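Local coordinates for periplasmic binding protein (Xylanimonas cellulosilytica, PDB 4MX8) that probably captures a solute outside the cell membrane, perhaps an iron-siderophore complex, and delivers it to a membrane importer, at residues Gly191-Leu196 against Ile234-Leu239; Pro220-Ile225 against Leu240-Gln245; Leu184-Ser189 against Gln245-Val250. One frame throughout, in Å; residues are numbered along the deposited sequence.

All three contacts lie in one α/β lobe of the protein, around the sheet to which strands 183-189, 192-195 and 246-251 belong. Contact 3 is its core: two neighbouring parallel strands joined by a ladder of backbone hydrogen bonds. Contact 1, also buried, is made at the outermost strand 192-195, where a single backbone bond and a leucine packed on Phe-236 and Leu-239 hold the start of helix 236-242. Contact 2 takes the end of that same helix and sits nearer the surface, with no hydrogen bond between its segments, just methyl groups on a histidine ring, a carbonyl and a proline. Leu-184 of contact 3 packs on residues of both other contacts.

Contact 1. Residues Gly191-Leu196 against Ile234-Leu239; sequences GQLSAL and ISFEFL
Ile-234 meets strand 192-195 with both backbone and side chain. Its N donates to Leu-193 O at 2.9 Å, reaching the oxygen from well off the carbonyl plane (33° of tilt). Its chi1 of 63° tucks CG1 in over the backbone, flanked by N and C, where it lies 3.8 Å from Leu-193 CB. The other branch, CG2, goes to Ala-195 CB and also rests over the centre of the Phe-238 ring, so the isoleucine fills the angle between strand and helix. Ser-235 faces away from the strand and works as the N-cap: its OG accepts from Phe-238 N at 3.3 Å. Phe-236 then sends its ring back to Leu-193, crossing that side chain at about a right angle, with its CD1 4.0 Å from Leu-193 CD2. One turn on, Leu-239 brings CD1 to within 3.7 Å of the same Leu-193 CD2, so the one methyl touches both the phenylalanine and the leucine. This is apolar packing of a helix start against an edge strand. Beyond it, Leu-193 also packs on Ile-186 and Val-188 of strand 183-189, Ala-195 leans on Ile-225 and Thr-229 of helix 225-229, and Leu-239 reaches Leu-184.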
loop_
_atom_site.group_PDB
_atom_site.type_symbol
_atom_site.label_atom_id
_atom_site.label_comp_id
_atom_site.label_asym_id
_atom_site.label_seq_id
_atom_site.Cartn_x
_atom_site.Cartn_y
_atom_site.Cartn_z
ATOM N N GLY A 191 1.712 -11.165 -18.255
ATOM C CA GLY A 191 2.360 -10.853 -19.519
ATOM C C GLY A 191 1.801 -9.591 -20.129
ATOM O O GLY A 191 2.251 -9.156 -21.188
ATOM N N GLN A 192 0.819 -9.010 -19.444
ATOM C CA GLN A 192 0.150 -7.795 -19.890
ATOM C C GLN A 192 0.762 -6.564 -19.229
ATOM O O GLN A 192 1.406 -6.664 -18.189
ATOM C CB GLN A 192 -1.321 -7.875 -19.511
ATOM C CG GLN A 192 -2.273 -7.429 -20.590
ATOM C CD GLN A 192 -2.938 -8.598 -21.265
ATOM O OE1 GLN A 192 -2.355 -9.225 -22.147
ATOM N NE2 GLN A 192 -4.162 -8.913 -20.842
ATOM N N LEU A 193 0.549 -5.398 -19.827
ATOM C CA LEU A 193 1.014 -4.140 -19.234
ATOM C C LEU A 193 -0.166 -3.206 -18.908
ATOM O O LEU A 193 -1.062 -3.028 -19.718
ATOM C CB LEU A 193 2.028 -3.450 -20.164
ATOM C CG LEU A 193 3.521 -3.726 -19.939
ATOM C CD1 LEU A 193 3.837 -5.177 -19.943
ATOM C CD2 LEU A 193 4.379 -3.037 -20.968
ATOM N N SER A 194 -0.182 -2.632 -17.714
ATOM C CA SER A 194 -1.193 -1.621 -17.379
ATOM C C SER A 194 -0.489 -0.318 -17.023
ATOM O O SER A 194 0.453 -0.317 -16.233
ATOM C CB SER A 194 -2.069 -2.069 -16.200
ATOM O OG SER A 194 -2.388 -3.451 -16.278
ATOM N N ALA A 195 -0.927 0.787 -17.613
ATOM C CA ALA A 195 -0.321 2.079 -17.312
ATOM C C ALA A 195 -0.828 2.624 -15.981
ATOM O O ALA A 195 -2.043 2.702 -15.755
ATOM C CB ALA A 195 -0.588 3.074 -18.428
ATOM N N LEU A 196 0.101 2.993 -15.102
ATOM C CA LEU A 196 -0.264 3.716 -13.883
ATOM C C LEU A 196 -0.434 5.211 -14.149
ATOM O O LEU A 196 0.244 5.793 -14.975
ATOM C CB LEU A 196 0.775 3.517 -12.800
ATOM C CG LEU A 196 0.939 2.069 -12.406
ATOM C CD1 LEU A 196 1.941 1.982 -11.274
ATOM C CD2 LEU A 196 -0.394 1.542 -12.012
ATOM N N ILE A 234 -1.965 -1.593 -22.094
ATOM C CA ILE A 234 -1.180 -0.970 -23.147
ATOM C C ILE A 234 -0.243 -1.992 -23.791
ATOM O O ILE A 234 0.167 -2.967 -23.149
ATOM C CB ILE A 234 -0.364 0.237 -22.617
ATOM C CG1 ILE A 234 0.651 -0.205 -21.573
ATOM C CG2 ILE A 234 -1.276 1.302 -22.022
ATOM C CD1 ILE A 234 1.571 0.916 -21.141
ATOM N N SER A 235 0.086 -1.770 -25.063
ATOM C CA SER A 235 0.979 -2.660 -25.795
ATOM C C SER A 235 2.426 -2.267 -25.538
ATOM O O SER A 235 2.684 -1.208 -24.984
ATOM C CB SER A 235 0.680 -2.565 -27.285
ATOM O OG SER A 235 0.774 -1.221 -27.725
ATOM N N PHE A 236 3.373 -3.111 -25.939
ATOM C CA PHE A 236 4.774 -2.710 -25.878
ATOM C C PHE A 236 4.998 -1.502 -26.777
ATOM O O PHE A 236 5.795 -0.627 -26.464
ATOM C CB PHE A 236 5.700 -3.848 -26.295
ATOM C CG PHE A 236 5.620 -5.043 -25.403
ATOM C CD1 PHE A 236 5.939 -4.942 -24.061
ATOM C CD2 PHE A 236 5.237 -6.271 -25.904
ATOM C CE1 PHE A 236 5.868 -6.056 -23.232
ATOM C CE2 PHE A 236 5.167 -7.374 -25.084
ATOM C CZ PHE A 236 5.482 -7.271 -23.750
ATOM N N GLU A 237 4.274 -1.451 -27.888
ATOM C CA GLU A 237 4.367 -0.328 -28.813
ATOM C C GLU A 237 3.996 1.021 -28.169
ATOM O O GLU A 237 4.491 2.068 -28.584
ATOM C CB GLU A 237 3.511 -0.588 -30.052
ATOM C CG GLU A 237 4.022 -1.713 -30.937
ATOM C CD GLU A 237 3.433 -3.061 -30.571
ATOM O OE1 GLU A 237 3.500 -3.994 -31.407
ATOM O OE2 GLU A 237 2.899 -3.188 -29.448
ATOM N N PHE A 238 3.132 0.985 -27.158
ATOM C CA PHE A 238 2.783 2.175 -26.386
ATOM C C PHE A 238 4.032 2.754 -25.736
ATOM O O PHE A 238 4.239 3.967 -25.752
ATOM C CB PHE A 238 1.734 1.820 -25.317
ATOM C CG PHE A 238 1.235 2.996 -24.508
ATOM C CD1 PHE A 238 1.944 3.457 -23.397
ATOM C CD2 PHE A 238 0.036 3.622 -24.835
ATOM C CE1 PHE A 238 1.486 4.536 -22.642
ATOM C CE2 PHE A 238 -0.434 4.695 -24.078
ATOM C CZ PHE A 238 0.299 5.150 -22.981
ATOM N N LEU A 239 4.859 1.885 -25.156
ATOM C CA LEU A 239 6.078 2.340 -24.492
ATOM C C LEU A 239 6.954 3.038 -25.504
ATOM O O LEU A 239 7.425 4.145 -25.264
ATOM C CB LEU A 239 6.841 1.179 -23.869
ATOM C CG LEU A 239 6.108 0.484 -22.738
ATOM C CD1 LEU A 239 6.951 -0.643 -22.192
ATOM C CD2 LEU A 239 5.793 1.486 -21.665
#

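Contact 2. Residues Pro220-Ile225 against Leu240-Gln245; sequences PVLEDI and LEHDPQ
Leu-222 and His-242 each carry CG trans to the carbonyl carbon (chi1 -63° and -59°), and that choice turns an isobutyl group and an imidazole toward one another where loop and helix meet. In Val-221 it is CG2 that stands opposite the backbone N, aimed at the end of the helix. The setting is the α/β lobe of a TroA-like solute-binding protein, at the turn where helix 236-242 ends and the chain heads into strand 246-251.

The leucine meets the histidine at about a right angle and makes a CH-pi contact: CD1 sits 3.7 Å from the centroid of the His-242 ring, almost exactly on its normal, while CD2 hangs over the ND1 corner of the same face, 3.6 Å from His-242 ND1. The opposite face is taken by CG of the preceding Glu-241, so the imidazole lies flat between two aliphatic groups, and an edge-to-face contact with Phe-238 adds a third neighbour. With an alanine here the Leu-222 methyls and the Glu-241 chain would probably face a gap, and Phe-238 would lose its edge-to-face partner.

At Asp-243 the chain leaves the helix with a positive phi of 35°, and the aspartate points away from the loop, its OD1 hydrogen-bonded to Thr-277. Farther along the loop Asp-224 caps helix 225-229 through Ala-227 N. Pro-244, just past the turn, also packs on Leu-184 of the central sheet, as does Val-221, so the loop is seated on helix end and strand together. Val-221 CG2 rests by the carbonyl oxygen of His-242, with Pro-244 CB 3.8 Å from that same CG2.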
loop_
_atom_site.group_PDB
_atom_site.type_symbol
_atom_site.label_atom_id
_atom_site.label_comp_id
_atom_site.label_asym_id
_atom_site.label_seq_id
_atom_site.Cartn_x
_atom_site.Cartn_y
_atom_site.Cartn_z
ATOM N N PRO A 220 4.700 12.682 -15.390
ATOM C CA PRO A 220 4.115 11.665 -16.280
ATOM C C PRO A 220 4.475 11.896 -17.741
ATOM O O PRO A 220 4.523 13.030 -18.208
ATOM C CB PRO A 220 2.599 11.862 -16.106
ATOM C CG PRO A 220 2.436 12.758 -14.947
ATOM C CD PRO A 220 3.680 13.570 -14.818
ATOM N N VAL A 221 4.696 10.809 -18.466
ATOM C CA VAL A 221 5.015 10.869 -19.895
ATOM C C VAL A 221 3.925 11.555 -20.727
ATOM O O VAL A 221 4.207 12.123 -21.770
ATOM C CB VAL A 221 5.331 9.469 -20.439
ATOM C CG1 VAL A 221 4.054 8.715 -20.680
ATOM C CG2 VAL A 221 6.154 9.553 -21.706
ATOM N N LEU A 222 2.687 11.499 -20.245
ATOM C CA LEU A 222 1.550 12.152 -20.873
ATOM C C LEU A 222 0.804 12.941 -19.798
ATOM O O LEU A 222 0.658 12.468 -18.659
ATOM C CB LEU A 222 0.624 11.110 -21.490
ATOM C CG LEU A 222 1.214 10.276 -22.622
ATOM C CD1 LEU A 222 0.286 9.149 -23.063
ATOM C CD2 LEU A 222 1.520 11.201 -23.778
ATOM N N GLU A 223 0.332 14.138 -20.152
ATOM C CA GLU A 223 -0.368 14.999 -19.192
ATOM C C GLU A 223 -1.694 14.379 -18.771
ATOM O O GLU A 223 -2.214 14.698 -17.697
ATOM C CB GLU A 223 -0.572 16.415 -19.739
ATOM C CG GLU A 223 -1.271 16.453 -21.089
ATOM C CD GLU A 223 -1.442 17.866 -21.632
ATOM O OE1 GLU A 223 -1.880 18.009 -22.802
ATOM O OE2 GLU A 223 -1.142 18.828 -20.886
ATOM N N ASP A 224 -2.224 13.488 -19.615
ATOM C CA ASP A 224 -3.397 12.684 -19.263
ATOM C C ASP A 224 -3.248 11.219 -19.712
ATOM O O ASP A 224 -3.739 10.830 -20.779
ATOM C CB ASP A 224 -4.664 13.304 -19.858
ATOM C CG ASP A 224 -5.921 12.929 -19.089
ATOM O OD1 ASP A 224 -6.769 13.830 -18.885
ATOM O OD2 ASP A 224 -6.063 11.746 -18.693
ATOM N N ILE A 225 -2.575 10.412 -18.893
ATOM C CA ILE A 225 -2.325 9.013 -19.233
ATOM C C ILE A 225 -3.613 8.214 -19.291
ATOM O O ILE A 225 -3.844 7.470 -20.239
ATOM C CB ILE A 225 -1.362 8.339 -18.240
ATOM C CG1 ILE A 225 0.011 9.011 -18.311
ATOM C CG2 ILE A 225 -1.244 6.848 -18.524
ATOM C CD1 ILE A 225 0.955 8.582 -17.210
ATOM N N LEU A 240 7.136 2.383 -26.646
ATOM C CA LEU A 240 8.005 2.880 -27.703
ATOM C C LEU A 240 7.505 4.187 -28.300
ATOM O O LEU A 240 8.295 5.073 -28.602
ATOM C CB LEU A 240 8.126 1.843 -28.806
ATOM C CG LEU A 240 9.254 2.169 -29.760
ATOM C CD1 LEU A 240 10.552 2.254 -28.988
ATOM C CD2 LEU A 240 9.327 1.103 -30.789
ATOM N N GLU A 241 6.192 4.298 -28.469
ATOM C CA GLU A 241 5.581 5.512 -29.008
ATOM C C GLU A 241 5.866 6.737 -28.155
ATOM O O GLU A 241 6.466 7.700 -28.636
ATOM C CB GLU A 241 4.067 5.335 -29.164
ATOM C CG GLU A 241 3.290 6.637 -29.310
ATOM C CD GLU A 241 1.905 6.433 -29.895
ATOM O OE1 GLU A 241 1.352 5.318 -29.760
ATOM O OE2 GLU A 241 1.370 7.390 -30.503
ATOM N N HIS A 242 5.438 6.676 -26.896
ATOM C CA HIS A 242 5.532 7.790 -25.958
ATOM C C HIS A 242 6.891 7.863 -25.284
ATOM O O HIS A 242 7.260 8.903 -24.723
ATOM C CB HIS A 242 4.425 7.680 -24.912
ATOM C CG HIS A 242 3.058 7.671 -25.508
ATOM N ND1 HIS A 242 2.558 8.733 -26.228
ATOM C CD2 HIS A 242 2.097 6.718 -25.525
ATOM C CE1 HIS A 242 1.341 8.442 -26.653
ATOM N NE2 HIS A 242 1.038 7.224 -26.242
ATOM N N ASP A 243 7.614 6.746 -25.350
ATOM C CA ASP A 243 9.011 6.643 -24.921
ATOM C C ASP A 243 9.394 7.486 -23.706
ATOM O O ASP A 243 10.014 8.539 -23.843
ATOM C CB ASP A 243 9.946 6.933 -26.096
ATOM C CG ASP A 243 11.394 6.634 -25.771
ATOM O OD1 ASP A 243 12.263 7.406 -26.228
ATOM O OD2 ASP A 243 11.656 5.638 -25.048
ATOM N N PRO A 244 9.015 7.020 -22.512
ATOM C CA PRO A 244 9.357 7.712 -21.274
ATOM C C PRO A 244 10.837 7.549 -20.980
ATOM O O PRO A 244 11.411 6.511 -21.336
ATOM C CB PRO A 244 8.525 6.979 -20.218
ATOM C CG PRO A 244 8.293 5.632 -20.780
ATOM C CD PRO A 244 8.261 5.779 -22.274
ATOM N N GLN A 245 11.433 8.566 -20.360
ATOM C CA GLN A 245 12.834 8.535 -19.981
ATOM C C GLN A 245 13.110 7.495 -18.896
ATOM O O GLN A 245 14.134 6.821 -18.918
ATOM C CB GLN A 245 13.277 9.917 -19.506
ATOM C CG GLN A 245 14.763 10.005 -19.226
ATOM C CD GLN A 245 15.569 10.011 -20.500
ATOM O OE1 GLN A 245 15.094 10.488 -21.527
ATOM N NE2 GLN A 245 16.789 9.472 -20.452
#

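Contact 3. Residues Leu184-Ser189 against Gln245-Val250; sequences LGIMVS and QWLWVV
Ile-186 sits in the middle of the tight part, bonded to strand 246-251 through both its N and its O. Its N donates to Trp-248 O at 2.9 Å, close to straight, and its O accepts from Val-250 N, also at 2.9 Å. The same ladder runs on with Trp-248 N to Leu-184 O and, at its ends, Leu-184 N to Trp-246 O and Val-188 N to Val-250 O, five bonds in all. Between these rungs Gly-185 CA and Met-187 CA each make a C-H···O contact with an oxygen of the partner strand, those of Trp-248 and Val-250.

This is the regular pairing of two parallel strands, twisted by 28°, in the α/β sheet of the lobe; the chain returns from one to the other by a crossover that includes helix 236-242, with strand 192-195 added at the edge. On the face lined by Leu-184, Ile-186, Leu-247 and Val-249 the packing is aliphatic. Ile-186 and Val-249 lie side by side, CG1 to CG2 at 3.9 Å, and Ile-186 CD1 extends to Leu-247 CD1 at 4.1 Å. Helix 236-242 covers this side, through Leu-239.

The other face is less even. Trp-248 is buried there against Leu-285 and Leu-287 of the next strand, beside Gly-185, which has no side chain to meet it. Farther along, the selenomethionine Met-187 is partly exposed; its chain bends at chi3 (-77°), which lays CE alongside Val-250 CG1 at 3.9 Å. At the strand end Ser-189 OG hydrogen-bonds to Asp-253 OD1.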
loop_
_atom_site.group_PDB
_atom_site.type_symbol
_atom_site.label_atom_id
_atom_site.label_comp_id
_atom_site.label_asym_id
_atom_site.label_seq_id
_atom_site.Cartn_x
_atom_site.Cartn_y
_atom_site.Cartn_z
ATOM N N LEU A 184 7.070 6.831 -16.596
ATOM C CA LEU A 184 5.807 6.102 -16.678
ATOM C C LEU A 184 5.841 4.916 -15.729
ATOM O O LEU A 184 6.799 4.148 -15.727
ATOM C CB LEU A 184 5.542 5.609 -18.099
ATOM C CG LEU A 184 4.237 4.832 -18.249
ATOM C CD1 LEU A 184 3.058 5.768 -18.088
ATOM C CD2 LEU A 184 4.167 4.093 -19.565
ATOM N N GLY A 185 4.804 4.774 -14.912
ATOM C CA GLY A 185 4.681 3.615 -14.055
ATOM C C GLY A 185 3.845 2.543 -14.739
ATOM O O GLY A 185 2.760 2.808 -15.282
ATOM N N ILE A 186 4.352 1.318 -14.740
ATOM C CA ILE A 186 3.577 0.217 -15.279
ATOM C C ILE A 186 3.426 -0.889 -14.256
ATOM O O ILE A 186 4.217 -1.011 -13.318
ATOM C CB ILE A 186 4.154 -0.370 -16.594
ATOM C CG1 ILE A 186 5.591 -0.854 -16.409
ATOM C CG2 ILE A 186 4.060 0.637 -17.705
ATOM C CD1 ILE A 186 6.063 -1.722 -17.534
HETATM N N MSE A 187 2.387 -1.688 -14.452
HETATM C CA MSE A 187 2.138 -2.839 -13.619
HETATM C C MSE A 187 1.978 -4.042 -14.528
HETATM O O MSE A 187 1.090 -4.073 -15.375
HETATM C CB MSE A 187 0.877 -2.617 -12.799
HETATM C CG MSE A 187 0.736 -3.576 -11.643
HETATM SE SE MSE A 187 -0.639 -2.974 -10.455
HETATM C CE MSE A 187 0.340 -1.534 -9.547
ATOM N N VAL A 188 2.861 -5.018 -14.374
ATOM C CA VAL A 188 2.844 -6.194 -15.231
ATOM C C VAL A 188 2.045 -7.318 -14.583
ATOM O O VAL A 188 2.260 -7.658 -13.419
ATOM C CB VAL A 188 4.260 -6.688 -15.506
ATOM C CG1 VAL A 188 4.210 -7.922 -16.356
ATOM C CG2 VAL A 188 5.064 -5.602 -16.170
ATOM N N SER A 189 1.117 -7.892 -15.334
ATOM C CA SER A 189 0.303 -8.963 -14.798
ATOM C C SER A 189 -0.112 -9.947 -15.882
ATOM O O SER A 189 -0.978 -9.655 -16.705
ATOM C CB SER A 189 -0.933 -8.390 -14.117
ATOM O OG SER A 189 -1.720 -9.422 -13.546
ATOM N N GLN A 245 11.433 8.566 -20.360
ATOM C CA GLN A 245 12.834 8.535 -19.981
ATOM C C GLN A 245 13.110 7.495 -18.896
ATOM O O GLN A 245 14.134 6.821 -18.918
ATOM C CB GLN A 245 13.277 9.917 -19.506
ATOM C CG GLN A 245 14.763 10.005 -19.226
ATOM C CD GLN A 245 15.569 10.011 -20.500
ATOM O OE1 GLN A 245 15.094 10.488 -21.527
ATOM N NE2 GLN A 245 16.789 9.472 -20.452
ATOM N N TRP A 246 12.193 7.378 -17.940
ATOM C CA TRP A 246 12.322 6.406 -16.871
ATOM C C TRP A 246 11.076 5.539 -16.864
ATOM O O TRP A 246 9.955 6.057 -17.007
ATOM C CB TRP A 246 12.423 7.129 -15.543
ATOM C CG TRP A 246 13.575 8.026 -15.441
ATOM C CD1 TRP A 246 13.594 9.364 -15.687
ATOM C CD2 TRP A 246 14.900 7.662 -15.068
ATOM N NE1 TRP A 246 14.859 9.860 -15.486
ATOM C CE2 TRP A 246 15.680 8.829 -15.107
ATOM C CE3 TRP A 246 15.505 6.460 -14.704
ATOM C CZ2 TRP A 246 17.040 8.829 -14.791
ATOM C CZ3 TRP A 246 16.856 6.460 -14.396
ATOM C CH2 TRP A 246 17.608 7.638 -14.442
ATOM N N LEU A 247 11.267 4.227 -16.708
ATOM C CA LEU A 247 10.154 3.283 -16.627
ATOM C C LEU A 247 10.179 2.624 -15.258
ATOM O O LEU A 247 11.173 1.984 -14.898
ATOM C CB LEU A 247 10.269 2.223 -17.721
ATOM C CG LEU A 247 9.163 1.171 -17.893
ATOM C CD1 LEU A 247 7.915 1.785 -18.486
ATOM C CD2 LEU A 247 9.647 0.035 -18.769
ATOM N N TRP A 248 9.093 2.798 -14.498
ATOM C CA TRP A 248 8.976 2.263 -13.141
ATOM C C TRP A 248 8.030 1.077 -13.111
ATOM O O TRP A 248 6.843 1.238 -13.357
ATOM C CB TRP A 248 8.419 3.325 -12.202
ATOM C CG TRP A 248 9.253 4.565 -12.070
ATOM C CD1 TRP A 248 9.198 5.675 -12.860
ATOM C CD2 TRP A 248 10.247 4.834 -11.078
ATOM N NE1 TRP A 248 10.099 6.617 -12.425
ATOM C CE2 TRP A 248 10.751 6.125 -11.328
ATOM C CE3 TRP A 248 10.752 4.111 -9.998
ATOM C CZ2 TRP A 248 11.732 6.707 -10.543
ATOM C CZ3 TRP A 248 11.726 4.694 -9.217
ATOM C CH2 TRP A 248 12.209 5.977 -9.496
ATOM N N VAL A 249 8.548 -0.099 -12.773
ATOM C CA VAL A 249 7.807 -1.344 -12.948
ATOM C C VAL A 249 7.409 -2.026 -11.645
ATOM O O VAL A 249 8.253 -2.261 -10.777
ATOM C CB VAL A 249 8.649 -2.344 -13.740
ATOM C CG1 VAL A 249 7.837 -3.579 -14.056
ATOM C CG2 VAL A 249 9.162 -1.693 -15.009
ATOM N N VAL A 250 6.124 -2.353 -11.532
ATOM C CA VAL A 250 5.583 -3.153 -10.425
ATOM C C VAL A 250 5.134 -4.515 -10.965
ATOM O O VAL A 250 4.203 -4.592 -11.767
ATOM C CB VAL A 250 4.352 -2.458 -9.811
ATOM C CG1 VAL A 250 3.733 -3.310 -8.759
ATOM C CG2 VAL A 250 4.735 -1.131 -9.236
#